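Long-range contacts in Lin1889 protein (Listeria innocua Clip11262, PDB 3B57), which is of unknown function but, as a magnesium-binding member of the HD-domain superfamily, may act as a metal-dependent phosphohydrolase: residues M1-I7 / D47-L53; E39-E44 / T174-I180; G132-F137 / I187-F191. One frame throughout, in Å; residues are numbered along the deposited sequence.

How the contacts relate
The three contacts join distant parts of an all-helical chain. Contact 1 sets helix 3-15 beside helix 48-57, contact 2 brings helix 175-179 onto the end of helix 27-44, and contact 3 joins helix 129-140 to helix 182-198. Contacts 1 and 2 have centres about 19 Å apart and touch where Leu48 and Ile51 pack on Gln41; their segments alternate along the chain. Those of contacts 2 and 3 alternate too, with centres about 21 Å apart. Contacts 1 and 3, about 32 Å apart between centres, follow in series on opposite sides of the chain's centre. Contacts 2 and 3 both reach the second subunit, whereas no other chain touches contact 1.

Contact 1: M1-I7 / D47-L53; sequences MNKEEII and DLFTIEL
In Phe49, CG stands opposite the backbone N (chi1 176°) and the ring is thrown across toward helix 3-15, where Lys3, its CG turned beside its own N and its chain extended from there on, lies over one face. Lys3 CG is 3.7 Å from the centroid of the Phe49 ring and 19° off the normal, a CH-pi contact displaced toward the rim; CD and CE then run on past CG and CB of the phenylalanine. The ammonium ends with NZ 4.4 Å from Asp47 OD1, too long for a salt bridge, where a weak electrostatic attraction is possible. The poorly ordered selenomethionine Met1 brings its CE over the same face, its SE lying obliquely 5.1 Å from the centroid of the Phe49 ring in a Met-aromatic contact. These are the first turns of two helices, the second of them, 48-57, part of the HD domain, running almost parallel (7°) with axes 10.7 Å apart; helix 48-57 leads directly into His58 and Asp59, the pair that names the family and binds magnesium. Each helix opens on an N-cap: Asn2 OD1 accepts from Glu5 N, and Asp47 OD1 accepts from Thr50 N from above the carboxylate plane. One turn further along, Ile7 runs alongside Phe49, pointing the other way, with CD1 3.6 Å from Phe49 CD2. The same methyl rests against Glu52 CB and lies 3.7 Å from Leu53 CG. Ile6 meets the ring at its edge, CG2 lying 4.1 Å from Phe49 CZ. Ile85 touches both Ile6 and Leu53, and Leu53 also packs on Ile93 of helix 87-100.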
loop_
_atom_site.group_PDB
_atom_site.type_symbol
_atom_site.label_atom_id
_atom_site.label_comp_id
_atom_site.label_asym_id
_atom_site.label_seq_id
_atom_site.Cartn_x
_atom_site.Cartn_y
_atom_site.Cartn_z
HETATM N N MSE A 1 -9.842 2.859 -43.103
HETATM C CA MSE A 1 -9.035 2.742 -41.857
HETATM C C MSE A 1 -9.048 1.312 -41.323
HETATM O O MSE A 1 -10.102 0.674 -41.272
HETATM C CB MSE A 1 -9.588 3.683 -40.786
HETATM C CG MSE A 1 -11.084 3.522 -40.541
HETATM SE SE MSE A 1 -11.673 4.027 -38.743
HETATM C CE MSE A 1 -12.615 2.414 -38.293
ATOM N N ASN A 2 -7.876 0.814 -40.928
ATOM C CA ASN A 2 -7.757 -0.540 -40.384
ATOM C C ASN A 2 -7.767 -0.471 -38.859
ATOM O O ASN A 2 -6.754 -0.164 -38.228
ATOM C CB ASN A 2 -6.463 -1.206 -40.870
ATOM C CG ASN A 2 -6.392 -2.683 -40.503
ATOM O OD1 ASN A 2 -6.368 -3.047 -39.324
ATOM N ND2 ASN A 2 -6.361 -3.543 -41.517
ATOM N N LYS A 3 -8.925 -0.759 -38.277
ATOM C CA LYS A 3 -9.097 -0.715 -36.833
ATOM C C LYS A 3 -8.053 -1.490 -36.053
ATOM O O LYS A 3 -7.438 -0.955 -35.138
ATOM C CB LYS A 3 -10.489 -1.222 -36.455
ATOM C CG LYS A 3 -11.598 -0.217 -36.688
ATOM C CD LYS A 3 -12.953 -0.807 -36.337
ATOM C CE LYS A 3 -14.053 0.247 -36.381
ATOM N NZ LYS A 3 -15.411 -0.322 -36.122
ATOM N N GLU A 4 -7.849 -2.748 -36.412
ATOM C CA GLU A 4 -6.886 -3.573 -35.696
ATOM C C GLU A 4 -5.512 -2.927 -35.661
ATOM O O GLU A 4 -4.804 -2.989 -34.652
ATOM C CB GLU A 4 -6.773 -4.948 -36.342
ATOM C CG GLU A 4 -6.090 -5.976 -35.460
ATOM C CD GLU A 4 -5.614 -7.177 -36.243
ATOM O OE1 GLU A 4 -6.392 -7.669 -37.096
ATOM O OE2 GLU A 4 -4.469 -7.629 -35.998
ATOM N N GLU A 5 -5.137 -2.304 -36.771
ATOM C CA GLU A 5 -3.840 -1.652 -36.860
ATOM C C GLU A 5 -3.759 -0.357 -36.054
ATOM O O GLU A 5 -2.772 -0.125 -35.348
ATOM C CB GLU A 5 -3.493 -1.379 -38.324
ATOM C CG GLU A 5 -2.480 -2.364 -38.899
ATOM C CD GLU A 5 -1.233 -2.497 -38.020
ATOM O OE1 GLU A 5 -0.879 -1.518 -37.318
ATOM O OE2 GLU A 5 -0.602 -3.577 -38.046
ATOM N N ILE A 6 -4.794 0.476 -36.174
ATOM C CA ILE A 6 -4.866 1.747 -35.462
ATOM C C ILE A 6 -4.741 1.502 -33.965
ATOM O O ILE A 6 -4.010 2.206 -33.265
ATOM C CB ILE A 6 -6.205 2.470 -35.734
ATOM C CG1 ILE A 6 -6.328 2.806 -37.218
ATOM C CG2 ILE A 6 -6.295 3.752 -34.906
ATOM C CD1 ILE A 6 -7.528 3.677 -37.548
ATOM N N ILE A 7 -5.459 0.497 -33.477
ATOM C CA ILE A 7 -5.412 0.161 -32.062
ATOM C C ILE A 7 -3.986 -0.186 -31.667
ATOM O O ILE A 7 -3.485 0.277 -30.643
ATOM C CB ILE A 7 -6.296 -1.049 -31.726
ATOM C CG1 ILE A 7 -7.767 -0.712 -31.963
ATOM C CG2 ILE A 7 -6.076 -1.450 -30.287
ATOM C CD1 ILE A 7 -8.285 0.406 -31.098
ATOM N N ASP A 47 -19.465 0.269 -29.014
ATOM C CA ASP A 47 -18.472 0.323 -30.095
ATOM C C ASP A 47 -17.098 0.011 -29.496
ATOM O O ASP A 47 -16.425 0.896 -28.954
ATOM C CB ASP A 47 -18.457 1.734 -30.719
ATOM C CG ASP A 47 -17.659 1.815 -32.034
ATOM O OD1 ASP A 47 -16.579 1.172 -32.137
ATOM O OD2 ASP A 47 -18.115 2.552 -32.956
ATOM N N LEU A 48 -16.679 -1.244 -29.612
ATOM C CA LEU A 48 -15.398 -1.682 -29.068
ATOM C C LEU A 48 -14.204 -0.825 -29.504
ATOM O O LEU A 48 -13.290 -0.557 -28.717
ATOM C CB LEU A 48 -15.156 -3.150 -29.441
ATOM C CG LEU A 48 -13.905 -3.855 -28.907
ATOM C CD1 LEU A 48 -13.859 -3.775 -27.383
ATOM C CD2 LEU A 48 -13.919 -5.297 -29.363
ATOM N N PHE A 49 -14.206 -0.396 -30.760
ATOM C CA PHE A 49 -13.113 0.418 -31.281
ATOM C C PHE A 49 -13.123 1.799 -30.651
ATOM O O PHE A 49 -12.081 2.376 -30.336
ATOM C CB PHE A 49 -13.234 0.547 -32.798
ATOM C CG PHE A 49 -12.211 1.451 -33.409
ATOM C CD1 PHE A 49 -12.572 2.704 -33.891
ATOM C CD2 PHE A 49 -10.881 1.056 -33.489
ATOM C CE1 PHE A 49 -11.623 3.556 -34.446
ATOM C CE2 PHE A 49 -9.925 1.897 -34.042
ATOM C CZ PHE A 49 -10.297 3.154 -34.523
ATOM N N THR A 50 -14.318 2.331 -30.479
ATOM C CA THR A 50 -14.458 3.638 -29.892
ATOM C C THR A 50 -14.019 3.608 -28.415
ATOM O O THR A 50 -13.429 4.573 -27.910
ATOM C CB THR A 50 -15.917 4.101 -30.064
ATOM O OG1 THR A 50 -15.938 5.254 -30.910
ATOM C CG2 THR A 50 -16.571 4.418 -28.735
ATOM N N ILE A 51 -14.290 2.476 -27.757
ATOM C CA ILE A 51 -13.963 2.219 -26.347
ATOM C C ILE A 51 -12.473 1.972 -26.144
ATOM O O ILE A 51 -11.837 2.588 -25.292
ATOM C CB ILE A 51 -14.744 0.963 -25.833
ATOM C CG1 ILE A 51 -16.239 1.304 -25.696
ATOM C CG2 ILE A 51 -14.140 0.438 -24.522
ATOM C CD1 ILE A 51 -17.152 0.096 -25.559
ATOM N N GLU A 52 -11.930 1.057 -26.935
ATOM C CA GLU A 52 -10.524 0.689 -26.857
ATOM C C GLU A 52 -9.559 1.886 -26.943
ATOM O O GLU A 52 -8.544 1.908 -26.247
ATOM C CB GLU A 52 -10.219 -0.321 -27.961
ATOM C CG GLU A 52 -9.303 -1.433 -27.539
ATOM C CD GLU A 52 -9.665 -2.735 -28.215
ATOM O OE1 GLU A 52 -10.882 -3.046 -28.223
ATOM O OE2 GLU A 52 -8.754 -3.449 -28.719
ATOM N N LEU A 53 -9.870 2.876 -27.781
ATOM C CA LEU A 53 -8.994 4.035 -27.910
ATOM C C LEU A 53 -9.248 5.032 -26.808
ATOM O O LEU A 53 -8.307 5.585 -26.242
ATOM C CB LEU A 53 -9.174 4.742 -29.251
ATOM C CG LEU A 53 -8.650 4.054 -30.507
ATOM C CD1 LEU A 53 -9.085 4.838 -31.731
ATOM C CD2 LEU A 53 -7.150 3.939 -30.431
#

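Contact 2: E39-E44 / T174-I180; sequences EIQSKE and TETAKTI
Helix segments 39-44 and 175-179 cross at 133° with their axes 9.2 Å apart, and the backbones come nearest at Ile40 and Thr176, whose CA atoms are 6.0 Å apart. Glu44 bends at chi2 (-75°), which turns its carboxylate along the flank of Thr176. There Thr176 OG1 donates to Glu44 OE2 at 2.6 Å, meeting the oxygen on its anti side, 18° out of the carboxylate plane. The same OE2 takes a second, weak bond from Thr176 N at 3.3 Å, while the Thr174 methyl lies against the carboxylate and CG of Glu44. With its hydroxyl turned to Glu44, Thr176 directs CG2 onto the backbone of Ile40 and the side chain of Lys43.

Beside this polar pair the contact is apolar. Ile40 CG1 lies 3.7 Å from Ile180 CD1. Ile40 CD1 approaches Ala177 CB, and Ile40 CG2 approaches the methyl of Thr174. Ile118 of helix 114-125, the helix that supplies magnesium ligand Asp123 from near its end, also packs on Ile40, continuing this layer into the HD core. Glu39 lies alongside Ile180, running the other way, and packs on Val201 of the second subunit, with its OE1 close to the carboxylate of Glu203 of that subunit.

Thr174, the N-cap residue, makes no capping bond with its side chain; Glu44 OE2 offers an acceptor to the first turn of the short helix. One good and one weak donor on the same oxygen, near the start of a short helix, would probably favour the carboxylate form of Glu44, whereas the like-charged pair at the subunit boundary might raise the pKa of one partner.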
loop_
_atom_site.group_PDB
_atom_site.type_symbol
_atom_site.label_atom_id
_atom_site.label_comp_id
_atom_site.label_asym_id
_atom_site.label_seq_id
_atom_site.Cartn_x
_atom_site.Cartn_y
_atom_site.Cartn_z
ATOM N N GLU A 39 -12.922 -6.186 -21.486
ATOM C CA GLU A 39 -13.674 -7.240 -20.784
ATOM C C GLU A 39 -15.126 -6.842 -20.546
ATOM O O GLU A 39 -16.044 -7.601 -20.825
ATOM C CB GLU A 39 -13.013 -7.531 -19.430
ATOM C CG GLU A 39 -13.491 -8.809 -18.756
ATOM C CD GLU A 39 -13.095 -8.898 -17.273
ATOM O OE1 GLU A 39 -13.853 -8.385 -16.417
ATOM O OE2 GLU A 39 -12.023 -9.470 -16.960
ATOM N N ILE A 40 -15.316 -5.646 -20.016
ATOM C CA ILE A 40 -16.632 -5.134 -19.738
ATOM C C ILE A 40 -17.551 -5.049 -20.959
ATOM O O ILE A 40 -18.736 -5.405 -20.886
ATOM C CB ILE A 40 -16.520 -3.750 -19.139
ATOM C CG1 ILE A 40 -15.734 -3.846 -17.848
ATOM C CG2 ILE A 40 -17.911 -3.131 -18.966
ATOM C CD1 ILE A 40 -15.541 -2.536 -17.168
ATOM N N GLN A 41 -17.018 -4.571 -22.084
ATOM C CA GLN A 41 -17.838 -4.405 -23.283
ATOM C C GLN A 41 -18.359 -5.730 -23.809
ATOM O O GLN A 41 -19.494 -5.813 -24.290
ATOM C CB GLN A 41 -17.051 -3.654 -24.373
ATOM C CG GLN A 41 -16.516 -4.489 -25.542
ATOM C CD GLN A 41 -17.581 -4.815 -26.593
ATOM O OE1 GLN A 41 -18.471 -4.000 -26.876
ATOM N NE2 GLN A 41 -17.473 -5.999 -27.193
ATOM N N SER A 42 -17.530 -6.764 -23.697
ATOM C CA SER A 42 -17.900 -8.096 -24.160
ATOM C C SER A 42 -19.173 -8.588 -23.477
ATOM O O SER A 42 -19.692 -9.652 -23.807
ATOM C CB SER A 42 -16.779 -9.090 -23.873
ATOM O OG SER A 42 -17.038 -9.730 -22.635
ATOM N N LYS A 43 -19.667 -7.824 -22.514
ATOM C CA LYS A 43 -20.879 -8.222 -21.825
ATOM C C LYS A 43 -21.850 -7.073 -21.706
ATOM O O LYS A 43 -23.020 -7.273 -21.381
ATOM C CB LYS A 43 -20.569 -8.775 -20.437
ATOM C CG LYS A 43 -19.949 -10.150 -20.456
ATOM C CD LYS A 43 -20.017 -10.785 -19.089
ATOM C CE LYS A 43 -19.373 -12.153 -19.125
ATOM N NZ LYS A 43 -18.017 -12.017 -19.729
ATOM N N GLU A 44 -21.379 -5.861 -21.963
ATOM C CA GLU A 44 -22.265 -4.706 -21.887
ATOM C C GLU A 44 -22.456 -4.056 -23.254
ATOM O O GLU A 44 -23.243 -3.124 -23.405
ATOM C CB GLU A 44 -21.707 -3.684 -20.907
ATOM C CG GLU A 44 -21.582 -4.187 -19.497
ATOM C CD GLU A 44 -22.917 -4.267 -18.785
ATOM O OE1 GLU A 44 -23.644 -3.252 -18.773
ATOM O OE2 GLU A 44 -23.238 -5.338 -18.222
ATOM N N THR A 174 -22.579 -0.180 -14.314
ATOM C CA THR A 174 -22.615 -1.344 -15.178
ATOM C C THR A 174 -22.634 -2.581 -14.296
ATOM O O THR A 174 -21.831 -2.707 -13.362
ATOM C CB THR A 174 -21.357 -1.424 -16.056
ATOM O OG1 THR A 174 -21.503 -0.556 -17.178
ATOM C CG2 THR A 174 -21.110 -2.841 -16.525
ATOM N N GLU A 175 -23.539 -3.499 -14.596
ATOM C CA GLU A 175 -23.623 -4.719 -13.819
ATOM C C GLU A 175 -22.389 -5.576 -14.012
ATOM O O GLU A 175 -21.934 -6.229 -13.077
ATOM C CB GLU A 175 -24.864 -5.512 -14.207
ATOM C CG GLU A 175 -25.874 -5.572 -13.090
ATOM C CD GLU A 175 -26.266 -4.193 -12.595
ATOM O OE1 GLU A 175 -26.865 -4.112 -11.496
ATOM O OE2 GLU A 175 -25.983 -3.193 -13.306
ATOM N N THR A 176 -21.845 -5.594 -15.220
ATOM C CA THR A 176 -20.663 -6.407 -15.440
ATOM C C THR A 176 -19.564 -5.834 -14.568
ATOM O O THR A 176 -18.910 -6.557 -13.817
ATOM C CB THR A 176 -20.235 -6.398 -16.914
ATOM O OG1 THR A 176 -21.300 -6.921 -17.716
ATOM C CG2 THR A 176 -18.998 -7.259 -17.120
ATOM N N ALA A 177 -19.378 -4.523 -14.656
ATOM C CA ALA A 177 -18.370 -3.863 -13.847
ATOM C C ALA A 177 -18.576 -4.200 -12.370
ATOM O O ALA A 177 -17.613 -4.531 -11.680
ATOM C CB ALA A 177 -18.424 -2.355 -14.060
ATOM N N LYS A 178 -19.822 -4.138 -11.891
ATOM C CA LYS A 178 -20.125 -4.450 -10.480
ATOM C C LYS A 178 -19.734 -5.847 -10.042
ATOM O O LYS A 178 -19.357 -6.041 -8.891
ATOM C CB LYS A 178 -21.607 -4.285 -10.163
ATOM C CG LYS A 178 -22.106 -2.883 -10.176
ATOM C CD LYS A 178 -23.627 -2.873 -10.120
ATOM C CE LYS A 178 -24.200 -1.489 -10.429
ATOM N NZ LYS A 178 -23.682 -0.430 -9.517
ATOM N N THR A 179 -19.831 -6.826 -10.932
ATOM C CA THR A 179 -19.470 -8.167 -10.519
ATOM C C THR A 179 -17.963 -8.341 -10.595
ATOM O O THR A 179 -17.401 -9.119 -9.839
ATOM C CB THR A 179 -20.227 -9.284 -11.335
ATOM O OG1 THR A 179 -19.547 -9.537 -12.563
ATOM C CG2 THR A 179 -21.663 -8.858 -11.632
ATOM N N ILE A 180 -17.281 -7.621 -11.480
ATOM C CA ILE A 180 -15.832 -7.792 -11.499
ATOM C C ILE A 180 -15.231 -6.921 -10.420
ATOM O O ILE A 180 -14.016 -6.818 -10.275
ATOM C CB ILE A 180 -15.181 -7.488 -12.872
ATOM C CG1 ILE A 180 -15.519 -6.094 -13.367
ATOM C CG2 ILE A 180 -15.663 -8.504 -13.867
ATOM C CD1 ILE A 180 -15.298 -5.946 -14.880
#

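Contact 3: G132-F137 / I187-F191; sequences GIARTF and IMQDF
Thr136 N donates to Gly132 O at 2.6 Å, an ordinary helical bond in the turn that presents Ile133 and Phe137 to Met188 and Phe191. Between the two segments the side chains meet through apolar groups. The Phe191 ring, its CG set opposite the backbone N (chi1 170°), lies across Ile133, whose CG2 sits over one face, 4.0 Å from the centroid of the Phe191 ring, as a CH-pi contact. Ile133 CD1 reaches past the root of that ring, beside CB and CG. Phe137 meets Phe191 rim to rim: their centroids are 5.8 Å apart and the planes stand at 74°, neither ring covering the other. At the other end the bent selenomethionine chain of Met188 lies antiparallel to Ile133, with CE 4.0 Å from Ile133 CG1 and 4.1 Å from Gly132 CA, where the bare backbone receives the methyl.

The axes of the two segments run at 57° and are 11.4 Å apart. Helix 157-171 lines the contact through Phe161, which touches Met188, and Thr157, which touches Phe137. Arg135 touches His29, a magnesium ligand on helix 27-44, while Phe137 and Ile187 pack on Ala134 and Ala194 of the second subunit, placing the contact between metal-site helix and dimer interface.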
loop_
_atom_site.group_PDB
_atom_site.type_symbol
_atom_site.label_atom_id
_atom_site.label_comp_id
_atom_site.label_asym_id
_atom_site.label_seq_id
_atom_site.Cartn_x
_atom_site.Cartn_y
_atom_site.Cartn_z
ATOM N N GLY A 132 -6.029 -1.080 -6.011
ATOM C CA GLY A 132 -6.414 0.145 -5.346
ATOM C C GLY A 132 -5.537 0.344 -4.122
ATOM O O GLY A 132 -4.855 1.369 -3.997
ATOM N N ILE A 133 -5.551 -0.641 -3.221
ATOM C CA ILE A 133 -4.749 -0.580 -2.003
ATOM C C ILE A 133 -3.324 -0.178 -2.355
ATOM O O ILE A 133 -2.830 0.850 -1.888
ATOM C CB ILE A 133 -4.732 -1.946 -1.267
ATOM C CG1 ILE A 133 -6.129 -2.271 -0.739
ATOM C CG2 ILE A 133 -3.743 -1.914 -0.115
ATOM C CD1 ILE A 133 -6.256 -3.656 -0.134
ATOM N N ALA A 134 -2.677 -0.978 -3.197
ATOM C CA ALA A 134 -1.304 -0.693 -3.614
ATOM C C ALA A 134 -1.173 0.701 -4.220
ATOM O O ALA A 134 -0.255 1.450 -3.883
ATOM C CB ALA A 134 -0.832 -1.732 -4.621
ATOM N N ARG A 135 -2.087 1.057 -5.113
ATOM C CA ARG A 135 -1.993 2.366 -5.726
ATOM C C ARG A 135 -2.195 3.507 -4.744
ATOM O O ARG A 135 -1.386 4.439 -4.710
ATOM C CB ARG A 135 -2.975 2.480 -6.884
ATOM C CG ARG A 135 -2.348 2.125 -8.209
ATOM C CD ARG A 135 -3.372 1.589 -9.188
ATOM N NE ARG A 135 -4.395 2.557 -9.573
ATOM C CZ ARG A 135 -4.165 3.646 -10.295
ATOM N NH1 ARG A 135 -5.180 4.449 -10.590
ATOM N NH2 ARG A 135 -2.929 3.927 -10.716
ATOM N N THR A 136 -3.247 3.433 -3.933
ATOM C CA THR A 136 -3.522 4.499 -2.980
ATOM C C THR A 136 -2.435 4.657 -1.913
ATOM O O THR A 136 -2.138 5.773 -1.491
ATOM C CB THR A 136 -4.900 4.314 -2.311
ATOM O OG1 THR A 136 -5.127 5.391 -1.396
ATOM C CG2 THR A 136 -4.974 3.005 -1.570
ATOM N N PHE A 137 -1.832 3.552 -1.482
ATOM C CA PHE A 137 -0.762 3.649 -0.502
ATOM C C PHE A 137 0.517 4.141 -1.163
ATOM O O PHE A 137 1.331 4.782 -0.502
ATOM C CB PHE A 137 -0.515 2.312 0.196
ATOM C CG PHE A 137 -1.414 2.083 1.357
ATOM C CD1 PHE A 137 -1.376 2.950 2.448
ATOM C CD2 PHE A 137 -2.366 1.059 1.326
ATOM C CE1 PHE A 137 -2.283 2.812 3.493
ATOM C CE2 PHE A 137 -3.289 0.897 2.363
ATOM C CZ PHE A 137 -3.252 1.777 3.453
ATOM N N ILE A 187 -11.475 -8.285 -0.833
ATOM C CA ILE A 187 -10.113 -8.214 -0.321
ATOM C C ILE A 187 -9.851 -6.843 0.300
ATOM O O ILE A 187 -9.125 -6.710 1.280
ATOM C CB ILE A 187 -9.105 -8.483 -1.448
ATOM C CG1 ILE A 187 -7.854 -9.162 -0.865
ATOM C CG2 ILE A 187 -8.817 -7.196 -2.214
ATOM C CD1 ILE A 187 -7.056 -8.337 0.108
HETATM N N MSE A 188 -10.470 -5.823 -0.269
HETATM C CA MSE A 188 -10.304 -4.479 0.229
HETATM C C MSE A 188 -10.938 -4.407 1.611
HETATM O O MSE A 188 -10.369 -3.841 2.544
HETATM C CB MSE A 188 -10.976 -3.507 -0.728
HETATM C CG MSE A 188 -10.647 -2.070 -0.467
HETATM SE SE MSE A 188 -11.095 -0.952 -1.960
HETATM C CE MSE A 188 -9.298 -0.593 -2.532
ATOM N N GLN A 189 -12.118 -5.002 1.742
ATOM C CA GLN A 189 -12.828 -5.013 3.011
ATOM C C GLN A 189 -12.004 -5.815 4.029
ATOM O O GLN A 189 -11.798 -5.373 5.160
ATOM C CB GLN A 189 -14.215 -5.622 2.812
ATOM C CG GLN A 189 -15.308 -4.909 3.589
ATOM C CD GLN A 189 -16.511 -4.554 2.718
ATOM O OE1 GLN A 189 -16.979 -5.381 1.920
ATOM N NE2 GLN A 189 -17.028 -3.325 2.877
ATOM N N ASP A 190 -11.521 -6.983 3.616
ATOM C CA ASP A 190 -10.702 -7.806 4.489
ATOM C C ASP A 190 -9.442 -7.060 4.880
ATOM O O ASP A 190 -9.060 -7.041 6.050
ATOM C CB ASP A 190 -10.332 -9.113 3.803
ATOM C CG ASP A 190 -11.486 -10.079 3.756
ATOM O OD1 ASP A 190 -12.580 -9.713 4.255
ATOM O OD2 ASP A 190 -11.303 -11.198 3.221
ATOM N N PHE A 191 -8.797 -6.443 3.900
ATOM C CA PHE A 191 -7.587 -5.693 4.179
ATOM C C PHE A 191 -7.867 -4.639 5.251
ATOM O O PHE A 191 -7.159 -4.573 6.256
ATOM C CB PHE A 191 -7.056 -5.038 2.906
ATOM C CG PHE A 191 -5.955 -4.064 3.157
ATOM C CD1 PHE A 191 -6.197 -2.692 3.097
ATOM C CD2 PHE A 191 -4.695 -4.505 3.535
ATOM C CE1 PHE A 191 -5.202 -1.768 3.420
ATOM C CE2 PHE A 191 -3.694 -3.592 3.862
ATOM C CZ PHE A 191 -3.953 -2.216 3.805
#